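Blr3880 protein (PDB 2OOD) probably catalyses the zinc-dependent hydrolytic deamination of guanine to xanthine and ammonia, a step in purine breakdown. Local coordinates at residues L124-Q136 and D450-Y464. Numbering follows the deposited sequence.
Sequences LDALLAAGTTTCQ and DRCVDETWVMGKRLY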
ATOM      1  N   LEU A 124      -1.194 -21.473  -4.120  1.00 33.97           N
ATOM      2  CA  LEU A 124      -0.388 -21.904  -2.985  1.00 33.43           C
ATOM      3  C   LEU A 124       1.072 -21.454  -3.077  1.00 34.44           C
ATOM      4  O   LEU A 124       1.708 -21.203  -2.053  1.00 34.65           O
ATOM      5  CB  LEU A 124      -0.474 -23.426  -2.821  1.00 32.32           C
ATOM      6  CG  LEU A 124      -1.847 -23.927  -2.355  1.00 31.45           C
ATOM      7  CD1 LEU A 124      -1.911 -25.432  -2.416  1.00 31.25           C
ATOM      8  CD2 LEU A 124      -2.109 -23.450  -0.944  1.00 31.30           C
ATOM      9  N   ASP A 125       1.612 -21.350  -4.288  1.00 34.56           N
ATOM     10  CA  ASP A 125       2.994 -20.891  -4.435  1.00 33.86           C
ATOM     11  C   ASP A 125       3.070 -19.424  -4.005  1.00 33.32           C
ATOM     12  O   ASP A 125       3.959 -19.037  -3.256  1.00 34.64           O
ATOM     13  CB  ASP A 125       3.480 -21.008  -5.886  1.00 33.37           C
ATOM     14  CG  ASP A 125       3.703 -22.443  -6.328  1.00 33.52           C
ATOM     15  OD1 ASP A 125       3.651 -23.362  -5.485  1.00 33.03           O
ATOM     16  OD2 ASP A 125       3.940 -22.648  -7.535  1.00 33.54           O
ATOM     17  N   ALA A 126       2.131 -18.612  -4.482  1.00 33.34           N
ATOM     18  CA  ALA A 126       2.100 -17.197  -4.135  1.00 32.85           C
ATOM     19  C   ALA A 126       1.979 -17.008  -2.627  1.00 32.67           C
ATOM     20  O   ALA A 126       2.616 -16.125  -2.055  1.00 30.75           O
ATOM     21  CB  ALA A 126       0.947 -16.516  -4.837  1.00 32.22           C
ATOM     22  N   LEU A 127       1.163 -17.839  -1.989  1.00 32.17           N
ATOM     23  CA  LEU A 127       0.970 -17.765  -0.550  1.00 32.84           C
ATOM     24  C   LEU A 127       2.235 -18.091   0.232  1.00 33.99           C
ATOM     25  O   LEU A 127       2.532 -17.449   1.236  1.00 34.83           O
ATOM     26  CB  LEU A 127      -0.146 -18.714  -0.109  1.00 32.36           C
ATOM     27  CG  LEU A 127      -1.583 -18.237  -0.318  1.00 33.04           C
ATOM     28  CD1 LEU A 127      -2.547 -19.300   0.176  1.00 32.51           C
ATOM     29  CD2 LEU A 127      -1.798 -16.934   0.429  1.00 31.81           C
ATOM     30  N   LEU A 128       2.979 -19.092  -0.223  1.00 34.21           N
ATOM     31  CA  LEU A 128       4.201 -19.492   0.458  1.00 34.14           C
ATOM     32  C   LEU A 128       5.311 -18.465   0.278  1.00 33.83           C
ATOM     33  O   LEU A 128       6.051 -18.165   1.217  1.00 34.42           O
ATOM     34  CB  LEU A 128       4.660 -20.864  -0.049  1.00 33.43           C
ATOM     35  CG  LEU A 128       3.756 -22.041   0.323  1.00 33.28           C
ATOM     36  CD1 LEU A 128       4.238 -23.276  -0.404  1.00 33.05           C
ATOM     37  CD2 LEU A 128       3.758 -22.267   1.825  1.00 31.68           C
ATOM     38  N   ALA A 129       5.428 -17.929  -0.930  1.00 33.71           N
ATOM     39  CA  ALA A 129       6.446 -16.933  -1.217  1.00 31.98           C
ATOM     40  C   ALA A 129       6.091 -15.650  -0.490  1.00 32.37           C
ATOM     41  O   ALA A 129       6.905 -14.736  -0.398  1.00 33.83           O
ATOM     42  CB  ALA A 129       6.520 -16.680  -2.704  1.00 31.42           C
ATOM     43  N   ALA A 130       4.870 -15.591   0.036  1.00 32.50           N
ATOM     44  CA  ALA A 130       4.398 -14.407   0.744  1.00 32.09           C
ATOM     45  C   ALA A 130       4.451 -14.543   2.261  1.00 31.81           C
ATOM     46  O   ALA A 130       4.269 -13.563   2.974  1.00 31.96           O
ATOM     47  CB  ALA A 130       2.984 -14.069   0.300  1.00 30.33           C
ATOM     48  N   GLY A 131       4.693 -15.751   2.754  1.00 31.33           N
ATOM     49  CA  GLY A 131       4.770 -15.951   4.189  1.00 31.28           C
ATOM     50  C   GLY A 131       3.550 -16.600   4.813  1.00 32.13           C
ATOM     51  O   GLY A 131       3.550 -16.900   6.007  1.00 33.33           O
ATOM     52  N   THR A 132       2.509 -16.821   4.014  1.00 32.20           N
ATOM     53  CA  THR A 132       1.273 -17.434   4.500  1.00 31.70           C
ATOM     54  C   THR A 132       1.346 -18.945   4.434  1.00 31.39           C
ATOM     55  O   THR A 132       1.554 -19.509   3.369  1.00 31.78           O
ATOM     56  CB  THR A 132       0.044 -16.992   3.673  1.00 30.30           C
ATOM     57  OG1 THR A 132      -0.142 -15.578   3.799  1.00 30.51           O
ATOM     58  CG2 THR A 132      -1.207 -17.695   4.164  1.00 29.21           C
ATOM     59  N   THR A 133       1.163 -19.595   5.577  1.00 32.13           N
ATOM     60  CA  THR A 133       1.199 -21.046   5.642  1.00 31.88           C
ATOM     61  C   THR A 133      -0.193 -21.641   5.850  1.00 32.96           C
ATOM     62  O   THR A 133      -0.414 -22.815   5.566  1.00 33.67           O
ATOM     63  CB  THR A 133       2.115 -21.524   6.776  1.00 31.53           C
ATOM     64  OG1 THR A 133       1.686 -20.949   8.013  1.00 30.71           O
ATOM     65  CG2 THR A 133       3.537 -21.118   6.509  1.00 28.95           C
ATOM     66  N   THR A 134      -1.126 -20.830   6.345  1.00 33.71           N
ATOM     67  CA  THR A 134      -2.501 -21.275   6.589  1.00 33.86           C
ATOM     68  C   THR A 134      -3.485 -20.220   6.093  1.00 34.01           C
ATOM     69  O   THR A 134      -3.275 -19.023   6.293  1.00 34.08           O
ATOM     70  CB  THR A 134      -2.758 -21.516   8.095  1.00 35.27           C
ATOM     71  OG1 THR A 134      -1.822 -22.483   8.598  1.00 38.67           O
ATOM     72  CG2 THR A 134      -4.173 -22.016   8.323  1.00 32.89           C
ATOM     73  N   CYS A 135      -4.564 -20.661   5.453  1.00 32.98           N
ATOM     74  CA  CYS A 135      -5.556 -19.727   4.931  1.00 33.09           C
ATOM     75  C   CYS A 135      -6.971 -20.303   4.875  1.00 33.46           C
ATOM     76  O   CYS A 135      -7.159 -21.512   4.763  1.00 34.51           O
ATOM     77  CB  CYS A 135      -5.157 -19.270   3.523  1.00 31.46           C
ATOM     78  SG  CYS A 135      -5.359 -20.547   2.241  1.00 35.21           S
ATOM     79  N   GLN A 136      -7.963 -19.423   4.971  1.00 32.87           N
ATOM     80  CA  GLN A 136      -9.360 -19.816   4.878  1.00 32.52           C
ATOM     81  C   GLN A 136      -9.753 -19.320   3.495  1.00 33.16           C
ATOM     82  O   GLN A 136      -9.920 -18.123   3.285  1.00 32.19           O
ATOM     83  CB  GLN A 136     -10.190 -19.128   5.956  1.00 31.81           C
ATOM     84  CG  GLN A 136     -11.670 -19.433   5.867  1.00 31.36           C
ATOM     85  CD  GLN A 136     -12.412 -19.006   7.103  1.00 31.97           C
ATOM     86  OE1 GLN A 136     -12.241 -17.891   7.579  1.00 32.61           O
ATOM     87  NE2 GLN A 136     -13.246 -19.891   7.634  1.00 31.35           N
ATOM     88  N   ASP A 450       7.020  -8.371   0.662  1.00 35.85           N
ATOM     89  CA  ASP A 450       7.302  -9.805   0.703  1.00 34.65           C
ATOM     90  C   ASP A 450       8.774 -10.171   0.512  1.00 34.47           C
ATOM     91  O   ASP A 450       9.167 -11.308   0.774  1.00 33.99           O
ATOM     92  CB  ASP A 450       6.406 -10.606  -0.270  1.00 34.84           C
ATOM     93  CG  ASP A 450       6.700 -10.339  -1.736  1.00 35.63           C
ATOM     94  OD1 ASP A 450       7.877 -10.385  -2.155  1.00 35.05           O
ATOM     95  OD2 ASP A 450       5.733 -10.108  -2.486  1.00 37.15           O
ATOM     96  N   ARG A 451       9.594  -9.208   0.088  1.00 33.40           N
ATOM     97  CA  ARG A 451      11.018  -9.468  -0.089  1.00 32.54           C
ATOM     98  C   ARG A 451      11.620  -9.771   1.291  1.00 33.49           C
ATOM     99  O   ARG A 451      12.764 -10.203   1.400  1.00 34.27           O
ATOM    100  CB  ARG A 451      11.734  -8.260  -0.723  1.00 31.05           C
ATOM    101  CG  ARG A 451      11.008  -7.653  -1.906  1.00 31.06           C
ATOM    102  CD  ARG A 451      11.932  -7.192  -3.022  1.00 30.26           C
ATOM    103  NE  ARG A 451      12.150  -5.744  -3.164  1.00 30.77           N
ATOM    104  CZ  ARG A 451      11.207  -4.805  -3.134  1.00 31.65           C
ATOM    105  NH1 ARG A 451       9.941  -5.118  -2.943  1.00 32.98           N
ATOM    106  NH2 ARG A 451      11.523  -3.541  -3.354  1.00 31.95           N
ATOM    107  N   CYS A 452      10.841  -9.545   2.344  1.00 32.67           N
ATOM    108  CA  CYS A 452      11.304  -9.805   3.702  1.00 32.81           C
ATOM    109  C   CYS A 452      11.092 -11.261   4.095  1.00 32.18           C
ATOM    110  O   CYS A 452      11.591 -11.716   5.125  1.00 32.18           O
ATOM    111  CB  CYS A 452      10.585  -8.892   4.694  1.00 31.57           C
ATOM    112  SG  CYS A 452      11.093  -7.176   4.565  1.00 34.80           S
ATOM    113  N   VAL A 453      10.346 -11.986   3.273  1.00 31.98           N
ATOM    114  CA  VAL A 453      10.089 -13.393   3.530  1.00 33.30           C
ATOM    115  C   VAL A 453      11.218 -14.176   2.873  1.00 34.36           C
ATOM    116  O   VAL A 453      11.263 -14.315   1.650  1.00 33.95           O
ATOM    117  CB  VAL A 453       8.740 -13.823   2.935  1.00 32.33           C
ATOM    118  CG1 VAL A 453       8.501 -15.307   3.176  1.00 31.40           C
ATOM    119  CG2 VAL A 453       7.641 -13.003   3.553  1.00 31.38           C
ATOM    120  N   ASP A 454      12.138 -14.676   3.693  1.00 36.12           N
ATOM    121  CA  ASP A 454      13.282 -15.416   3.180  1.00 36.73           C
ATOM    122  C   ASP A 454      13.061 -16.929   3.130  1.00 36.44           C
ATOM    123  O   ASP A 454      13.507 -17.595   2.198  1.00 36.99           O
ATOM    124  CB  ASP A 454      14.521 -15.095   4.014  1.00 37.59           C
ATOM    125  CG  ASP A 454      15.807 -15.461   3.303  1.00 39.78           C
ATOM    126  OD1 ASP A 454      16.020 -14.972   2.169  1.00 40.00           O
ATOM    127  OD2 ASP A 454      16.602 -16.235   3.876  1.00 41.61           O
ATOM    128  N   GLU A 455      12.371 -17.473   4.122  1.00 35.07           N
ATOM    129  CA  GLU A 455      12.107 -18.902   4.145  1.00 35.02           C
ATOM    130  C   GLU A 455      10.737 -19.166   4.744  1.00 34.86           C
ATOM    131  O   GLU A 455      10.353 -18.526   5.719  1.00 35.30           O
ATOM    132  CB  GLU A 455      13.169 -19.631   4.975  1.00 35.32           C
ATOM    133  CG  GLU A 455      14.588 -19.527   4.436  1.00 35.52           C
ATOM    134  CD  GLU A 455      15.593 -20.299   5.280  1.00 36.75           C
ATOM    135  OE1 GLU A 455      15.167 -21.224   6.007  1.00 36.76           O
ATOM    136  OE2 GLU A 455      16.806 -19.991   5.202  1.00 36.10           O
ATOM    137  N   THR A 456      10.000 -20.099   4.154  1.00 34.15           N
ATOM    138  CA  THR A 456       8.681 -20.462   4.658  1.00 34.82           C
ATOM    139  C   THR A 456       8.703 -21.966   4.923  1.00 35.16           C
ATOM    140  O   THR A 456       8.991 -22.749   4.027  1.00 36.18           O
ATOM    141  CB  THR A 456       7.564 -20.153   3.635  1.00 33.79           C
ATOM    142  OG1 THR A 456       7.593 -18.766   3.291  1.00 33.55           O
ATOM    143  CG2 THR A 456       6.210 -20.482   4.224  1.00 32.47           C
ATOM    144  N   TRP A 457       8.410 -22.363   6.157  1.00 35.87           N
ATOM    145  CA  TRP A 457       8.418 -23.771   6.530  1.00 35.27           C
ATOM    146  C   TRP A 457       7.024 -24.261   6.893  1.00 35.57           C
ATOM    147  O   TRP A 457       6.238 -23.532   7.485  1.00 36.32           O
ATOM    148  CB  TRP A 457       9.346 -23.990   7.731  1.00 35.80           C
ATOM    149  CG  TRP A 457      10.799 -23.664   7.475  1.00 36.90           C
ATOM    150  CD1 TRP A 457      11.311 -22.468   7.064  1.00 37.25           C
ATOM    151  CD2 TRP A 457      11.922 -24.546   7.635  1.00 37.05           C
ATOM    152  NE1 TRP A 457      12.681 -22.549   6.959  1.00 36.85           N
ATOM    153  CE2 TRP A 457      13.079 -23.813   7.304  1.00 36.94           C
ATOM    154  CE3 TRP A 457      12.060 -25.883   8.028  1.00 37.63           C
ATOM    155  CZ2 TRP A 457      14.362 -24.379   7.351  1.00 36.97           C
ATOM    156  CZ3 TRP A 457      13.344 -26.443   8.076  1.00 36.48           C
ATOM    157  CH2 TRP A 457      14.469 -25.690   7.740  1.00 36.43           C
ATOM    158  N   VAL A 458       6.731 -25.505   6.544  1.00 35.93           N
ATOM    159  CA  VAL A 458       5.446 -26.106   6.853  1.00 36.13           C
ATOM    160  C   VAL A 458       5.715 -27.481   7.447  1.00 38.85           C
ATOM    161  O   VAL A 458       6.258 -28.355   6.770  1.00 38.16           O
ATOM    162  CB  VAL A 458       4.595 -26.283   5.594  1.00 34.83           C
ATOM    163  CG1 VAL A 458       3.264 -26.899   5.951  1.00 33.52           C
ATOM    164  CG2 VAL A 458       4.396 -24.955   4.923  1.00 34.16           C
HETATM  165  N   MSE A 459       5.345 -27.669   8.711  1.00 40.41           N
HETATM  166  CA  MSE A 459       5.551 -28.946   9.386  1.00 42.16           C
HETATM  167  C   MSE A 459       7.032 -29.334   9.483  1.00 41.91           C
HETATM  168  O   MSE A 459       7.398 -30.479   9.221  1.00 42.26           O
HETATM  169  CB  MSE A 459       4.785 -30.051   8.655  1.00 45.53           C
HETATM  170  CG  MSE A 459       3.289 -29.954   8.791  1.00 51.64           C
HETATM  171 SE   MSE A 459       2.706 -30.210  10.650  1.00 59.10          SE
HETATM  172  CE  MSE A 459       2.037 -32.041  10.505  1.00 60.49           C
ATOM    173  N   GLY A 460       7.881 -28.382   9.848  1.00 40.38           N
ATOM    174  CA  GLY A 460       9.297 -28.681   9.976  1.00 40.19           C
ATOM    175  C   GLY A 460      10.007 -28.947   8.661  1.00 39.86           C
ATOM    176  O   GLY A 460      11.176 -29.338   8.642  1.00 39.22           O
ATOM    177  N   LYS A 461       9.304 -28.720   7.559  1.00 39.46           N
ATOM    178  CA  LYS A 461       9.853 -28.936   6.227  1.00 38.67           C
ATOM    179  C   LYS A 461       9.959 -27.587   5.507  1.00 38.00           C
ATOM    180  O   LYS A 461       8.981 -26.849   5.430  1.00 38.91           O
ATOM    181  CB  LYS A 461       8.916 -29.868   5.454  1.00 39.63           C
ATOM    182  CG  LYS A 461       9.596 -31.000   4.699  1.00 42.04           C
ATOM    183  CD  LYS A 461       9.127 -32.373   5.190  1.00 43.64           C
ATOM    184  CE  LYS A 461       9.637 -32.663   6.602  1.00 44.62           C
ATOM    185  NZ  LYS A 461       9.131 -33.972   7.122  1.00 44.50           N
ATOM    186  N   ARG A 462      11.133 -27.251   4.984  1.00 36.77           N
ATOM    187  CA  ARG A 462      11.274 -25.981   4.280  1.00 36.24           C
ATOM    188  C   ARG A 462      10.710 -26.042   2.867  1.00 36.14           C
ATOM    189  O   ARG A 462      11.354 -26.565   1.963  1.00 36.36           O
ATOM    190  CB  ARG A 462      12.734 -25.548   4.197  1.00 36.05           C
ATOM    191  CG  ARG A 462      12.885 -24.174   3.561  1.00 37.47           C
ATOM    192  CD  ARG A 462      14.323 -23.688   3.558  1.00 40.20           C
ATOM    193  NE  ARG A 462      15.131 -24.346   2.535  1.00 43.72           N
ATOM    194  CZ  ARG A 462      16.456 -24.263   2.463  1.00 45.87           C
ATOM    195  NH1 ARG A 462      17.134 -23.552   3.360  1.00 47.93           N
ATOM    196  NH2 ARG A 462      17.108 -24.886   1.489  1.00 47.06           N
ATOM    197  N   LEU A 463       9.512 -25.494   2.673  1.00 36.06           N
ATOM    198  CA  LEU A 463       8.873 -25.496   1.357  1.00 35.03           C
ATOM    199  C   LEU A 463       9.312 -24.361   0.440  1.00 34.65           C
ATOM    200  O   LEU A 463       9.264 -24.501  -0.778  1.00 35.67           O
ATOM    201  CB  LEU A 463       7.347 -25.461   1.499  1.00 34.52           C
ATOM    202  CG  LEU A 463       6.660 -26.808   1.749  1.00 35.10           C
ATOM    203  CD1 LEU A 463       7.306 -27.495   2.930  1.00 34.81           C
ATOM    204  CD2 LEU A 463       5.177 -26.599   1.997  1.00 33.40           C
ATOM    205  N   TYR A 464       9.756 -23.249   1.008  1.00 33.15           N
ATOM    206  CA  TYR A 464      10.169 -22.116   0.190  1.00 32.60           C
ATOM    207  C   TYR A 464      11.465 -21.494   0.676  1.00 34.27           C
ATOM    208  O   TYR A 464      11.781 -21.562   1.855  1.00 35.82           O
ATOM    209  CB  TYR A 464       9.068 -21.057   0.194  1.00 31.76           C
ATOM    210  CG  TYR A 464       9.462 -19.742  -0.433  1.00 29.15           C
ATOM    211  CD1 TYR A 464       9.627 -19.623  -1.797  1.00 27.73           C
ATOM    212  CD2 TYR A 464       9.662 -18.616   0.347  1.00 28.54           C
ATOM    213  CE1 TYR A 464       9.979 -18.411  -2.376  1.00 26.60           C
ATOM    214  CE2 TYR A 464      10.016 -17.399  -0.224  1.00 28.07           C
ATOM    215  CZ  TYR A 464      10.171 -17.303  -1.586  1.00 27.83           C
ATOM    216  OH  TYR A 464      10.505 -16.093  -2.160  1.00 27.41           O
TER
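Thr456 donates its hydroxyl to the carbonyl oxygen of Leu128, OG1 to O 2.7 Å, where helix 113-129 runs out. The hydroxyl comes in tilted 19° from the carbonyl plane. The same oxygen accepts from Gly131 N in the Schellman motif that ends the helix, so two donors grip it. With Thr456 OG1 beside its own backbone N (chi1 -57°), CG2 is left to pack on Thr133 CG2, 3.6 Å away, and on Leu128 CD2, 3.9 Å away. This is the dense side, and Val453 adds to it by laying its two methyls along Ala130 and Gly131. Next door, the Tyr464 ring lies flat under the last helical turn, Ala129 CA standing 3.7 Å from the ring centroid and 12° off its normal, a CH-pi contact. Were Tyr464 an alanine, that turn would probably lose the ring face under Ala129, with a gap opening beside the Leu128 carbonyl. Packing thins at the margin, where Val458 CG2 just reaches Leu128 CD2 and Thr133 CG2, and toward partly exposed Leu463, which makes only a small contact through CD2 with Leu128 CD1. Far from the zinc site, the strands 453-458 and 461-465 thus meet the amidohydrolase barrel through methyls, one ring face and a single hydrogen bond, a largely apolar seam whose one charged member, Asp450, offers Ala129 its CB and spends its carboxylate on Arg451 of the second subunit.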